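Local coordinates for protein chitinase (Thermococcus kodakarensis KOD1, PDB 5DHE) that probably anchors a chitin-degrading enzyme to its insoluble substrate, this chain being one of the chitin-binding domains of a chitinase with two catalytic domains, at residues 13-18 and 80-85; 33-38 and 88-93. All blocks are in the same frame, centred on the assembly; numbering follows the deposited sequence. Where two conformers were deposited one is given.

Interaction 1: residues 13-18 and 80-85; sequences IQDWGS and TGSEPV
I13 meets E83 where strand 9-15 runs alongside the loop that follows strand 72-80: its CD1 comes to 4.2 Å from E83 CG, and the two side chains cross at about a right angle, a light apolar touch on the methylene part of the glutamate. D15 carries the polar part of the contact. Its CG stands anti to the backbone N (chi1 174°), which points the carboxylate at the loop. The two oxygens then divide the work. OD1 turns back on its own chain and accepts the N-H of G17 at 3.2 Å, closing an Asx turn at the bend between strands 9-15 and 18-26. OD2 accepts the hydroxyl of S82, whose OG lies 2.5 Å away on the syn side, 19° out of the carboxylate plane. A water also donates to D15 OD2 at 2.8 Å and, over an unusually short and so doubtful 2.4 Å, to E83 OE2; the two acid oxygens, D15 OD2 and E83 OE2, are 4.3 Å apart. Further on, G17 and G81 both have backbone angles that leave no room for a side chain next to the preceding carbonyl O, which suits glycine. S18 ends the segment: its CA approaches G81 O at 3.2 Å in a C-H...O contact, and its OG lies 3.6 Å from T80 CA. G81 O is also taken up by the hydroxyl of T19. In this surface contact between the turn after strand 9-15 and a neighbouring loop, one carboxylate thus shapes its own turn and holds the loop, while the water may ease the repulsion between D15 and E83.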
loop_
_atom_site.group_PDB
_atom_site.type_symbol
_atom_site.label_atom_id
_atom_site.label_comp_id
_atom_site.label_asym_id
_atom_site.label_seq_id
_atom_site.Cartn_x
_atom_site.Cartn_y
_atom_site.Cartn_z
ATOM N N ILE A 13 7.222 9.151 -2.828
ATOM C CA ILE A 13 8.318 8.203 -2.964
ATOM C C ILE A 13 9.689 8.875 -3.026
ATOM O O ILE A 13 9.825 9.991 -3.527
ATOM C CB ILE A 13 8.102 7.308 -4.207
ATOM C CG1 ILE A 13 8.479 8.047 -5.483
ATOM C CG2 ILE A 13 6.624 6.905 -4.301
ATOM C CD1 ILE A 13 8.484 7.140 -6.711
ATOM N N GLN A 14 10.688 8.193 -2.473
ATOM C CA GLN A 14 12.066 8.674 -2.443
ATOM C C GLN A 14 12.924 7.519 -2.929
ATOM O O GLN A 14 12.890 6.444 -2.333
ATOM C CB GLN A 14 12.506 9.014 -1.012
ATOM C CG GLN A 14 11.776 10.178 -0.349
ATOM C CD GLN A 14 12.455 10.633 0.937
ATOM O OE1 GLN A 14 12.347 9.985 1.987
ATOM N NE2 GLN A 14 13.170 11.748 0.856
ATOM N N ASP A 15 13.701 7.753 -3.980
ATOM C CA ASP A 15 14.564 6.713 -4.531
ATOM C C ASP A 15 16.014 7.095 -4.380
ATOM O O ASP A 15 16.557 8.074 -4.885
ATOM C CB ASP A 15 14.201 6.488 -6.002
ATOM C CG ASP A 15 15.143 5.528 -6.725
ATOM O OD1 ASP A 15 16.019 4.894 -6.096
ATOM O OD2 ASP A 15 14.984 5.418 -7.957
ATOM N N TRP A 16 16.861 6.110 -3.450
ATOM C CA TRP A 16 18.271 6.413 -3.214
ATOM C C TRP A 16 19.074 5.155 -3.509
ATOM O O TRP A 16 20.215 5.035 -3.071
ATOM C CB TRP A 16 18.432 6.811 -1.751
ATOM C CG TRP A 16 18.072 5.698 -0.789
ATOM C CD1 TRP A 16 18.775 4.546 -0.569
ATOM C CD2 TRP A 16 16.931 5.636 0.071
ATOM N NE1 TRP A 16 18.145 3.773 0.371
ATOM C CE2 TRP A 16 17.009 4.417 0.784
ATOM C CE3 TRP A 16 15.849 6.492 0.312
ATOM C CZ2 TRP A 16 16.047 4.033 1.721
ATOM C CZ3 TRP A 16 14.892 6.110 1.243
ATOM C CH2 TRP A 16 14.998 4.890 1.938
ATOM N N GLY A 17 18.485 4.225 -4.250
ATOM C CA GLY A 17 19.153 2.960 -4.540
ATOM C C GLY A 17 18.101 1.913 -4.237
ATOM O O GLY A 17 17.965 0.886 -4.912
ATOM N N SER A 18 17.385 2.186 -3.153
ATOM C CA SER A 18 16.240 1.404 -2.713
ATOM C C SER A 18 15.195 2.506 -2.652
ATOM O O SER A 18 15.551 3.681 -2.554
ATOM C CB SER A 18 16.452 0.767 -1.348
ATOM O OG SER A 18 17.204 -0.424 -1.505
ATOM N N THR A 80 13.565 -2.804 -2.359
ATOM C CA THR A 80 14.873 -2.713 -2.982
ATOM C C THR A 80 14.847 -2.331 -4.454
ATOM O O THR A 80 13.924 -2.665 -5.198
ATOM C CB THR A 80 15.634 -4.034 -2.786
ATOM O OG1 THR A 80 14.904 -5.110 -3.396
ATOM C CG2 THR A 80 15.796 -4.310 -1.290
ATOM N N GLY A 81 15.874 -1.607 -4.874
ATOM C CA GLY A 81 15.917 -1.183 -6.261
ATOM C C GLY A 81 15.310 0.192 -6.475
ATOM O O GLY A 81 14.795 0.821 -5.543
ATOM N N SER A 82 15.365 0.638 -7.728
ATOM C CA SER A 82 14.859 1.941 -8.165
ATOM C C SER A 82 13.422 1.850 -8.664
ATOM O O SER A 82 13.166 1.183 -9.655
ATOM C CB SER A 82 15.751 2.467 -9.299
ATOM O OG SER A 82 15.280 3.708 -9.800
ATOM N N GLU A 83 12.500 2.514 -7.968
ATOM C CA GLU A 83 11.086 2.513 -8.344
ATOM C C GLU A 83 10.566 1.123 -8.723
ATOM O O GLU A 83 10.015 0.918 -9.814
ATOM C CB GLU A 83 10.866 3.503 -9.493
ATOM C CG GLU A 83 11.143 4.938 -9.069
ATOM C CD GLU A 83 10.849 5.939 -10.166
ATOM O OE1 GLU A 83 9.738 5.884 -10.725
ATOM O OE2 GLU A 83 11.721 6.781 -10.460
ATOM N N PRO A 84 10.686 0.152 -7.806
ATOM C CA PRO A 84 10.229 -1.215 -8.073
ATOM C C PRO A 84 8.723 -1.418 -8.029
ATOM O O PRO A 84 8.208 -2.392 -8.571
ATOM C CB PRO A 84 10.953 -2.033 -7.005
ATOM C CG PRO A 84 10.977 -1.093 -5.854
ATOM C CD PRO A 84 11.367 0.228 -6.498
ATOM N N VAL A 85 8.004 -0.505 -7.390
ATOM C CA VAL A 85 6.559 -0.664 -7.337
ATOM C C VAL A 85 5.935 -0.224 -8.656
ATOM O O VAL A 85 6.109 0.909 -9.106
ATOM C CB VAL A 85 5.946 0.134 -6.169
ATOM C CG1 VAL A 85 4.407 0.042 -6.213
ATOM C CG2 VAL A 85 6.451 -0.434 -4.847
HETATM O O HOH W 1 13.782 7.435 -9.413
#

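Interaction 2: residues 33-38 and 88-93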
loop_
_atom_site.group_PDB
_atom_site.type_symbol
_atom_site.label_atom_id
_atom_site.label_comp_id
_atom_site.label_asym_id
_atom_site.label_seq_id
_atom_site.Cartn_x
_atom_site.Cartn_y
_atom_site.Cartn_z
ATOM N N TRP A 33 -8.677 -2.456 5.917
ATOM C CA TRP A 33 -8.232 -2.201 4.559
ATOM C C TRP A 33 -7.124 -3.147 4.126
ATOM O O TRP A 33 -6.459 -3.771 4.952
ATOM C CB TRP A 33 -7.781 -0.731 4.405
ATOM C CG TRP A 33 -6.727 -0.244 5.372
ATOM C CD1 TRP A 33 -6.931 0.525 6.491
ATOM C CD2 TRP A 33 -5.311 -0.444 5.277
ATOM N NE1 TRP A 33 -5.729 0.820 7.083
ATOM C CE2 TRP A 33 -4.719 0.236 6.360
ATOM C CE3 TRP A 33 -4.482 -1.134 4.375
ATOM C CZ2 TRP A 33 -3.339 0.245 6.576
ATOM C CZ3 TRP A 33 -3.107 -1.125 4.584
ATOM C CH2 TRP A 33 -2.544 -0.440 5.680
ATOM N N VAL A 34 -6.933 -3.255 2.817
ATOM C CA VAL A 34 -5.895 -4.100 2.256
ATOM C C VAL A 34 -5.265 -3.342 1.096
ATOM O O VAL A 34 -5.980 -2.803 0.256
ATOM C CB VAL A 34 -6.482 -5.411 1.681
ATOM C CG1 VAL A 34 -5.377 -6.212 0.958
ATOM C CG2 VAL A 34 -7.114 -6.234 2.787
ATOM N N VAL A 35 -3.937 -3.258 1.071
ATOM C CA VAL A 35 -3.264 -2.623 -0.062
ATOM C C VAL A 35 -2.386 -3.693 -0.694
ATOM O O VAL A 35 -1.476 -4.213 -0.046
ATOM C CB VAL A 35 -2.383 -1.421 0.351
ATOM C CG1 VAL A 35 -1.513 -0.957 -0.841
ATOM C CG2 VAL A 35 -3.274 -0.263 0.784
ATOM N N LYS A 36 -2.677 -4.042 -1.944
ATOM C CA LYS A 36 -1.895 -5.039 -2.663
ATOM C C LYS A 36 -0.884 -4.282 -3.510
ATOM O O LYS A 36 -1.221 -3.305 -4.174
ATOM C CB LYS A 36 -2.799 -5.918 -3.536
ATOM C CG LYS A 36 -3.871 -6.647 -2.732
ATOM C CD LYS A 36 -4.587 -7.721 -3.540
ATOM C CE LYS A 36 -3.674 -8.882 -3.869
ATOM N NZ LYS A 36 -4.444 -10.028 -4.437
ATOM N N VAL A 37 0.355 -4.753 -3.482
ATOM C CA VAL A 37 1.434 -4.086 -4.200
ATOM C C VAL A 37 2.091 -4.986 -5.235
ATOM O O VAL A 37 2.451 -6.121 -4.943
ATOM C CB VAL A 37 2.494 -3.601 -3.194
ATOM C CG1 VAL A 37 3.685 -2.969 -3.915
ATOM C CG2 VAL A 37 1.850 -2.621 -2.227
ATOM N N LYS A 38 2.221 -4.461 -6.451
ATOM C CA LYS A 38 2.852 -5.189 -7.551
ATOM C C LYS A 38 4.303 -4.713 -7.640
ATOM O O LYS A 38 4.560 -3.547 -7.927
ATOM C CB LYS A 38 2.129 -4.882 -8.865
ATOM C CG LYS A 38 2.638 -5.691 -10.035
ATOM C CD LYS A 38 1.915 -5.316 -11.308
ATOM C CE LYS A 38 2.361 -6.210 -12.451
ATOM N NZ LYS A 38 1.831 -5.719 -13.750
ATOM N N MET A 88 -0.240 -0.123 -6.957
ATOM C CA MET A 88 -0.766 -0.444 -5.631
ATOM C C MET A 88 -2.271 -0.388 -5.751
ATOM O O MET A 88 -2.815 0.440 -6.487
ATOM C CB MET A 88 -0.290 0.537 -4.566
ATOM C CG MET A 88 1.205 0.556 -4.430
ATOM S SD MET A 88 1.682 1.307 -2.866
ATOM C CE MET A 88 1.334 2.933 -3.199
ATOM N N TYR A 89 -2.942 -1.298 -5.051
ATOM C CA TYR A 89 -4.397 -1.371 -5.103
ATOM C C TYR A 89 -4.984 -1.338 -3.702
ATOM O O TYR A 89 -4.551 -2.092 -2.826
ATOM C CB TYR A 89 -4.831 -2.675 -5.767
ATOM C CG TYR A 89 -4.237 -2.917 -7.126
ATOM C CD1 TYR A 89 -2.918 -3.340 -7.268
ATOM C CD2 TYR A 89 -4.989 -2.696 -8.276
ATOM C CE1 TYR A 89 -2.361 -3.532 -8.524
ATOM C CE2 TYR A 89 -4.448 -2.883 -9.526
ATOM C CZ TYR A 89 -3.137 -3.300 -9.646
ATOM O OH TYR A 89 -2.602 -3.476 -10.897
ATOM N N LEU A 90 -5.980 -0.481 -3.494
ATOM C CA LEU A 90 -6.638 -0.386 -2.187
ATOM C C LEU A 90 -7.991 -1.085 -2.225
ATOM O O LEU A 90 -8.855 -0.754 -3.050
ATOM C CB LEU A 90 -6.840 1.080 -1.780
ATOM C CG LEU A 90 -7.715 1.288 -0.528
ATOM C CD1 LEU A 90 -6.982 0.775 0.706
ATOM C CD2 LEU A 90 -8.017 2.784 -0.341
ATOM N N TYR A 91 -8.163 -2.059 -1.345
ATOM C CA TYR A 91 -9.413 -2.803 -1.253
ATOM C C TYR A 91 -10.006 -2.612 0.131
ATOM O O TYR A 91 -9.302 -2.644 1.155
ATOM C CB TYR A 91 -9.172 -4.299 -1.449
ATOM C CG TYR A 91 -8.714 -4.659 -2.829
ATOM C CD1 TYR A 91 -9.635 -4.883 -3.848
ATOM C CD2 TYR A 91 -7.355 -4.767 -3.117
ATOM C CE1 TYR A 91 -9.207 -5.210 -5.141
ATOM C CE2 TYR A 91 -6.918 -5.087 -4.391
ATOM C CZ TYR A 91 -7.844 -5.306 -5.395
ATOM O OH TYR A 91 -7.411 -5.627 -6.662
ATOM N N VAL A 92 -11.314 -2.421 0.155
ATOM C CA VAL A 92 -12.052 -2.287 1.411
ATOM C C VAL A 92 -13.294 -3.135 1.185
ATOM O O VAL A 92 -14.021 -2.936 0.207
ATOM C CB VAL A 92 -12.433 -0.819 1.715
ATOM C CG1 VAL A 92 -13.426 -0.763 2.889
ATOM C CG2 VAL A 92 -11.189 -0.031 2.090
ATOM N N ASN A 93 -13.513 -4.112 2.064
ATOM C CA ASN A 93 -14.663 -5.001 1.945
ATOM C C ASN A 93 -14.813 -5.605 0.549
ATOM O O ASN A 93 -15.892 -5.578 -0.049
ATOM C CB ASN A 93 -15.936 -4.260 2.375
ATOM C CG ASN A 93 -15.907 -3.903 3.856
ATOM O OD1 ASN A 93 -15.513 -4.731 4.680
ATOM N ND2 ASN A 93 -16.308 -2.681 4.199
#
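V34 with Y91 and K36 with Y89 each exchange a pair of backbone hydrogen bonds, making 33-38 and 88-93 a regular antiparallel strand pair. The short strand axes approach to 4.5 Å, with 160° between their N-to-C directions. V34 N gives to Y91 O at 3.0 Å and Y91 N returns to V34 O at 2.8 Å, the latter bond nearly straight at 174°. The non-hydrogen-bonded pair V35 with L90 falls between these two exchanges, and V37 with M88 follows beyond K36 and Y89. Side chains alternate accordingly. On the face bearing V35, V37, M88 and L90, V35 CG2 packs on L90 CD1 at 3.9 Å, while M88 CG and SD lie beside V37 CG2, these two side chains pointing the same way. The other face carries V34, K36, Y89 and Y91. Here K36, in one of two modelled conformers, slants diagonally to Y91, two residues along from its own partner Y89, CD reaching 3.6 Å from CE2; a CG anti to the carbonyl carbon (chi1 -67°) swings the Y91 ring toward the lysine. The Y89 ring instead presents its edge, CD1, to K36 O at 3.5 Å. Without the Y91 ring, as with an alanine here, the K36 methylenes would probably lose their aromatic neighbour and a gap would open beside them. Strands 59-64 and 95-99 flank the pair in one sheet, Y89 and Y91 touching L96. The V35 and L90 face packs on L25 of strand 18-26, in the opposing sheet of the beta sandwich, where the W33 ring also meets F75; W33 NE1 bonds to N68 O, in a loop.

Interactions 1 and 2 illustrate how a beta sandwich joins a buried strand pairing to a surface loop. Their centres lie about 20 Å apart, the first about 15 Å from the centre of the chain and the second only about 6 Å. Residues 80-85 lead out of strand 72-80 in one sheet and into strand 85-92 in the other, so the loop of interaction 1 delivers the chain to interaction 2. The two meet directly where V85 CG1 packs on V37 CG1 at 3.9 Å. No ligand accompanies either contact. Both lie within the cellulose-binding-domain family region, and their geometry alone assigns neither a role in gripping chitin.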